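Local coordinates for ABC transporter, substrate-binding protein (Clostridium perfringens, PDB 4EDP) that probably captures a solute, not identified here, outside the cell and delivers it to the membrane component of an ABC transporter, at residues E55-E60 against I283-S288; A97-E102 against F334-M339. All blocks are in the same frame, centred on the assembly; numbering follows the deposited sequence. Where two conformers were deposited one is given.

In the fold
Both contacts involve helices on the lobe built round strands 37-41, 65-69 and 89-93, one of the two lobes expected of a solute-binding protein. Interaction 1 stays within this lobe, its centre about 22 Å from the centre of the chain, and joins helices 46-61 and 276-286 through aromatic side chains. Interaction 2 lies nearer, about 15 Å from that centre, and is polar: it links helix 94-103 to the C-terminal helix 332-350, which rests against the other lobe. The centres of the two contacts are about 29 Å apart and the nearest atoms about 11 Å, without touching. Strand 262-269 relates them, meeting Ile-283 and Ala-286 of one contact and Ala-97 of the other.

Interaction 1: residues E55-E60 against I283-S288; sequences EPFAKE and INYALS
Phe-57 meets one face of the Tyr-285 ring with two parts of its side chain. Its CB makes a CH-pi contact 4.1 Å from the tyrosine centroid, 24° off the ring normal, while Phe-57 CD1 lies toward the rim, 3.7 Å from Tyr-285 CD2. The two rings are oblique, with centroids 5.2 Å apart and planes inclined at 53°. CG of Tyr-285 is anti to the backbone N (chi1 163°), which sends the ring out to helix 46-61, where its OH comes 3.6 Å from Pro-56 CB. That hydroxyl is hydrogen-bonded to the Val-53 carbonyl, one turn earlier, near the kink where the proline nitrogen has no hydrogen to donate. Helices 46-61 and 276-286 thus pair within one lobe of a periplasmic-binding-protein fold, Ile-283 packing on Ile-267 and Ile-269 of strand 262-269. The Phe-57 ring also meets Phe-282 edge-to-face, and the ring of His-61. At the base of the tyrosine, its carbonyl O takes bonds from both Ser-288 N and Ser-288 OG, the latter 2.6 Å from Tyr-285 O. Ser-288 is also the N-cap of helix 289-299, whose Val-291 touches Tyr-285 and whose Lys-294 meets Pro-56.

Interaction 2: residues A97-E102 against F334-M339; sequences AEQGVE and FVNSVM
The amide of Asn-336 meets the Glu-98 carboxylate nearly in its own plane, while CG of Gln-99 stands above that plane at the nitrogen end. An N-H of Asn-336 ND2 points to Glu-98 OE1 over 2.8 Å, nearly straight at 166° and close to the plane of the amide. The carboxylate is less well aligned: OE1 is approached on its anti side, clearly out of the carboxylate plane, and the two flat groups are inclined at 64°. Above the plane, Gln-99 CG sits 3.6 Å from Asn-336 ND2, so an aliphatic carbon rather than the glutamine amide meets the asparagine. Glu-98 runs past Asn-336 in the opposite direction, its chain bent at the second torsion (chi2 -71°), which turns the carboxylate back alongside the amide nitrogen; Glu-98 CB is 3.7 Å from Asn-336 ND2. Glu-98 was modelled in two conformers, and this bond belongs to the one described, so it need not be made in every molecule.

Asn-336 ND2 has a second acceptor in the carbonyl of Ser-95, which fixes the rotation of the amide more firmly; Gln-99 NE2 bonds weakly to the same oxygen. Lys-333, one turn back, touches Glu-98 and might stabilise its negative charge. On the far side of helix 332-350, Phe-334 packs on Val-193 and Lys-194 of helix 193-196. A small polar bridge of this kind, between a helix beside strand 89-93 and the C-terminal helix leaning on the other lobe, fits the two-lobed periplasmic-binding-protein architecture.

Interaction 1: residues E55-E60 against I283-S288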
loop_
_atom_site.group_PDB
_atom_site.type_symbol
_atom_site.label_atom_id
_atom_site.label_comp_id
_atom_site.label_asym_id
_atom_site.label_seq_id
_atom_site.Cartn_x
_atom_site.Cartn_y
_atom_site.Cartn_z
ATOM N N GLU A 55 -13.892 -14.830 -12.834
ATOM C CA GLU A 55 -14.760 -15.862 -13.389
ATOM C C GLU A 55 -16.057 -16.060 -12.618
ATOM O O GLU A 55 -17.128 -16.184 -13.233
ATOM C CB GLU A 55 -14.003 -17.182 -13.527
ATOM C CG GLU A 55 -13.084 -17.253 -14.740
ATOM C CD GLU A 55 -13.842 -17.387 -16.065
ATOM O OE1 GLU A 55 -15.074 -17.148 -16.101
ATOM O OE2 GLU A 55 -13.198 -17.749 -17.083
ATOM N N PRO A 56 -15.982 -16.099 -11.278
ATOM C CA PRO A 56 -17.232 -16.293 -10.570
ATOM C C PRO A 56 -18.214 -15.160 -10.832
ATOM O O PRO A 56 -19.405 -15.412 -11.013
ATOM C CB PRO A 56 -16.797 -16.354 -9.108
ATOM C CG PRO A 56 -15.413 -16.879 -9.176
ATOM C CD PRO A 56 -14.824 -16.210 -10.375
ATOM N N PHE A 57 -17.713 -13.927 -10.876
ATOM C CA PHE A 57 -18.547 -12.757 -11.151
ATOM C C PHE A 57 -19.154 -12.880 -12.551
ATOM O O PHE A 57 -20.369 -12.746 -12.733
ATOM C CB PHE A 57 -17.718 -11.470 -11.043
ATOM C CG PHE A 57 -18.520 -10.216 -11.266
ATOM C CD1 PHE A 57 -19.215 -9.637 -10.224
ATOM C CD2 PHE A 57 -18.569 -9.625 -12.512
ATOM C CE1 PHE A 57 -19.962 -8.484 -10.424
ATOM C CE2 PHE A 57 -19.304 -8.472 -12.725
ATOM C CZ PHE A 57 -20.007 -7.900 -11.680
ATOM N N ALA A 58 -18.298 -13.148 -13.530
ATOM C CA ALA A 58 -18.720 -13.307 -14.928
ATOM C C ALA A 58 -19.839 -14.333 -15.091
ATOM O O ALA A 58 -20.790 -14.111 -15.845
ATOM C CB ALA A 58 -17.527 -13.690 -15.791
ATOM N N LYS A 59 -19.716 -15.462 -14.401
ATOM C CA LYS A 59 -20.717 -16.522 -14.470
ATOM C C LYS A 59 -22.005 -16.142 -13.750
ATOM O O LYS A 59 -23.107 -16.462 -14.204
ATOM C CB LYS A 59 -20.175 -17.824 -13.875
ATOM C CG LYS A 59 -19.042 -18.467 -14.678
ATOM C CD LYS A 59 -18.656 -19.831 -14.103
ATOM C CE LYS A 59 -17.586 -20.532 -14.952
ATOM N NZ LYS A 59 -16.309 -19.759 -15.025
ATOM N N GLU A 60 -21.866 -15.470 -12.616
ATOM C CA GLU A 60 -23.023 -15.053 -11.845
ATOM C C GLU A 60 -23.881 -14.016 -12.577
ATOM O O GLU A 60 -25.120 -14.068 -12.510
ATOM C CB GLU A 60 -22.571 -14.494 -10.486
ATOM C CG GLU A 60 -23.673 -13.829 -9.656
ATOM C CD GLU A 60 -24.830 -14.755 -9.318
ATOM O OE1 GLU A 60 -24.713 -15.987 -9.527
ATOM O OE2 GLU A 60 -25.866 -14.247 -8.836
ATOM N N ILE A 283 -17.620 -3.658 -7.863
ATOM C CA ILE A 283 -16.903 -3.095 -6.701
ATOM C C ILE A 283 -17.534 -3.628 -5.423
ATOM O O ILE A 283 -16.833 -4.040 -4.480
ATOM C CB ILE A 283 -16.852 -1.553 -6.740
ATOM C CG1 ILE A 283 -16.034 -1.092 -7.951
ATOM C CG2 ILE A 283 -16.268 -0.973 -5.412
ATOM C CD1 ILE A 283 -15.900 0.437 -8.119
ATOM N N ASN A 284 -18.864 -3.646 -5.390
ATOM C CA ASN A 284 -19.588 -4.167 -4.236
ATOM C C ASN A 284 -19.219 -5.633 -3.991
ATOM O O ASN A 284 -19.038 -6.067 -2.848
ATOM C CB ASN A 284 -21.096 -4.015 -4.419
ATOM C CG ASN A 284 -21.860 -4.313 -3.154
ATOM O OD1 ASN A 284 -21.603 -3.723 -2.107
ATOM N ND2 ASN A 284 -22.824 -5.212 -3.247
ATOM N N TYR A 285 -19.079 -6.392 -5.075
ATOM C CA TYR A 285 -18.663 -7.788 -5.008
ATOM C C TYR A 285 -17.237 -7.923 -4.464
ATOM O O TYR A 285 -16.973 -8.764 -3.583
ATOM C CB TYR A 285 -18.790 -8.389 -6.413
ATOM C CG TYR A 285 -18.056 -9.676 -6.699
ATOM C CD1 TYR A 285 -18.608 -10.918 -6.380
ATOM C CD2 TYR A 285 -16.845 -9.652 -7.370
ATOM C CE1 TYR A 285 -17.931 -12.118 -6.688
ATOM C CE2 TYR A 285 -16.167 -10.828 -7.679
ATOM C CZ TYR A 285 -16.715 -12.052 -7.331
ATOM O OH TYR A 285 -16.029 -13.206 -7.644
ATOM N N ALA A 286 -16.327 -7.077 -4.955
ATOM C CA ALA A 286 -14.919 -7.125 -4.517
ATOM C C ALA A 286 -14.753 -6.846 -3.006
ATOM O O ALA A 286 -13.794 -7.320 -2.375
ATOM C CB ALA A 286 -14.064 -6.156 -5.344
ATOM N N LEU A 287 -15.707 -6.100 -2.446
ATOM C CA LEU A 287 -15.712 -5.736 -1.035
ATOM C C LEU A 287 -16.493 -6.723 -0.172
ATOM O O LEU A 287 -16.459 -6.617 1.047
ATOM C CB LEU A 287 -16.305 -4.320 -0.842
ATOM C CG LEU A 287 -15.528 -3.131 -1.430
ATOM C CD1 LEU A 287 -16.259 -1.757 -1.249
ATOM C CD2 LEU A 287 -14.137 -3.069 -0.832
ATOM N N SER A 288 -17.164 -7.690 -0.796
ATOM C CA SER A 288 -17.968 -8.661 -0.052
ATOM C C SER A 288 -17.100 -9.549 0.842
ATOM O O SER A 288 -15.936 -9.823 0.543
ATOM C CB SER A 288 -18.815 -9.528 -0.995
ATOM O OG SER A 288 -18.032 -10.404 -1.796
#

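Interaction 2: residues A97-E102 against F334-M339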
loop_
_atom_site.group_PDB
_atom_site.type_symbol
_atom_site.label_atom_id
_atom_site.label_comp_id
_atom_site.label_asym_id
_atom_site.label_seq_id
_atom_site.Cartn_x
_atom_site.Cartn_y
_atom_site.Cartn_z
ATOM N N ALA A 97 -4.039 6.105 -8.040
ATOM C CA ALA A 97 -5.469 6.361 -8.180
ATOM C C ALA A 97 -5.754 7.846 -7.983
ATOM O O ALA A 97 -6.555 8.421 -8.719
ATOM C CB ALA A 97 -6.299 5.516 -7.214
ATOM N N GLU A 98 -5.087 8.464 -7.008
ATOM C CA GLU A 98 -5.290 9.883 -6.711
ATOM C C GLU A 98 -4.886 10.765 -7.905
ATOM O O GLU A 98 -5.496 11.806 -8.158
ATOM C CB GLU A 98 -4.538 10.265 -5.424
ATOM C CG GLU A 98 -4.847 11.663 -4.893
ATOM C CD GLU A 98 -4.272 12.784 -5.763
ATOM O OE1 GLU A 98 -3.248 12.551 -6.430
ATOM O OE2 GLU A 98 -4.829 13.905 -5.758
ATOM N N GLN A 99 -3.868 10.347 -8.649
ATOM C CA GLN A 99 -3.457 11.091 -9.828
ATOM C C GLN A 99 -4.563 10.999 -10.891
ATOM O O GLN A 99 -4.793 11.949 -11.626
ATOM C CB GLN A 99 -2.153 10.560 -10.378
ATOM C CG GLN A 99 -1.044 10.593 -9.384
ATOM C CD GLN A 99 0.238 10.094 -9.972
ATOM O OE1 GLN A 99 0.650 10.531 -11.045
ATOM N NE2 GLN A 99 0.884 9.174 -9.276
ATOM N N GLY A 100 -5.225 9.848 -10.988
ATOM C CA GLY A 100 -6.324 9.691 -11.932
ATOM C C GLY A 100 -7.505 10.556 -11.516
ATOM O O GLY A 100 -8.144 11.196 -12.350
ATOM N N VAL A 101 -7.798 10.577 -10.220
ATOM C CA VAL A 101 -8.886 11.408 -9.706
ATOM C C VAL A 101 -8.606 12.853 -10.098
ATOM O O VAL A 101 -9.480 13.547 -10.642
ATOM C CB VAL A 101 -9.038 11.303 -8.165
ATOM C CG1 VAL A 101 -9.967 12.403 -7.635
ATOM C CG2 VAL A 101 -9.543 9.925 -7.744
ATOM N N GLU A 102 -7.382 13.300 -9.831
ATOM C CA GLU A 102 -6.956 14.666 -10.152
ATOM C C GLU A 102 -7.071 14.970 -11.653
ATOM O O GLU A 102 -7.396 16.102 -12.057
ATOM C CB GLU A 102 -5.497 14.847 -9.699
ATOM C CG GLU A 102 -4.862 16.194 -10.025
ATOM C CD GLU A 102 -5.474 17.339 -9.266
ATOM O OE1 GLU A 102 -6.085 17.086 -8.203
ATOM O OE2 GLU A 102 -5.319 18.499 -9.720
ATOM N N PHE A 334 -2.687 15.410 -0.661
ATOM C CA PHE A 334 -1.656 16.326 -0.197
ATOM C C PHE A 334 -0.250 15.893 -0.618
ATOM O O PHE A 334 0.498 16.687 -1.184
ATOM C CB PHE A 334 -1.679 16.527 1.321
ATOM C CG PHE A 334 -0.554 17.396 1.807
ATOM C CD1 PHE A 334 -0.636 18.769 1.700
ATOM C CD2 PHE A 334 0.623 16.830 2.271
ATOM C CE1 PHE A 334 0.433 19.573 2.100
ATOM C CE2 PHE A 334 1.692 17.624 2.666
ATOM C CZ PHE A 334 1.598 18.983 2.583
ATOM N N VAL A 335 0.092 14.636 -0.374
ATOM C CA VAL A 335 1.426 14.126 -0.675
ATOM C C VAL A 335 1.775 14.257 -2.158
ATOM O O VAL A 335 2.877 14.695 -2.504
ATOM C CB VAL A 335 1.617 12.685 -0.140
ATOM C CG1 VAL A 335 2.870 12.031 -0.739
ATOM C CG2 VAL A 335 1.676 12.695 1.426
ATOM N N ASN A 336 0.850 13.888 -3.036
ATOM C CA ASN A 336 1.126 14.011 -4.459
ATOM C C ASN A 336 1.361 15.470 -4.857
ATOM O O ASN A 336 2.117 15.723 -5.802
ATOM C CB ASN A 336 0.033 13.365 -5.315
ATOM C CG ASN A 336 0.106 11.853 -5.303
ATOM O OD1 ASN A 336 1.088 11.275 -4.837
ATOM N ND2 ASN A 336 -0.931 11.201 -5.816
ATOM N N SER A 337 0.740 16.421 -4.149
ATOM C CA SER A 337 0.923 17.845 -4.459
ATOM C C SER A 337 2.333 18.346 -4.120
ATOM O O SER A 337 2.757 19.389 -4.627
ATOM C CB SER A 337 -0.116 18.751 -3.757
ATOM O OG SER A 337 0.157 18.916 -2.364
ATOM N N VAL A 338 3.051 17.627 -3.260
ATOM C CA VAL A 338 4.403 18.007 -2.877
ATOM C C VAL A 338 5.459 16.948 -3.236
ATOM O O VAL A 338 6.613 17.092 -2.879
ATOM C CB VAL A 338 4.513 18.282 -1.337
ATOM C CG1 VAL A 338 3.716 19.532 -0.936
ATOM C CG2 VAL A 338 4.086 17.067 -0.492
ATOM N N MET A 339 5.060 15.941 -4.003
ATOM C CA MET A 339 5.948 14.829 -4.334
ATOM C C MET A 339 7.226 15.245 -5.078
ATOM O O MET A 339 8.303 14.742 -4.774
ATOM C CB MET A 339 5.181 13.766 -5.129
ATOM C CG MET A 339 5.861 12.397 -5.117
ATOM S SD MET A 339 6.018 11.737 -3.435
ATOM C CE MET A 339 6.887 10.200 -3.788
#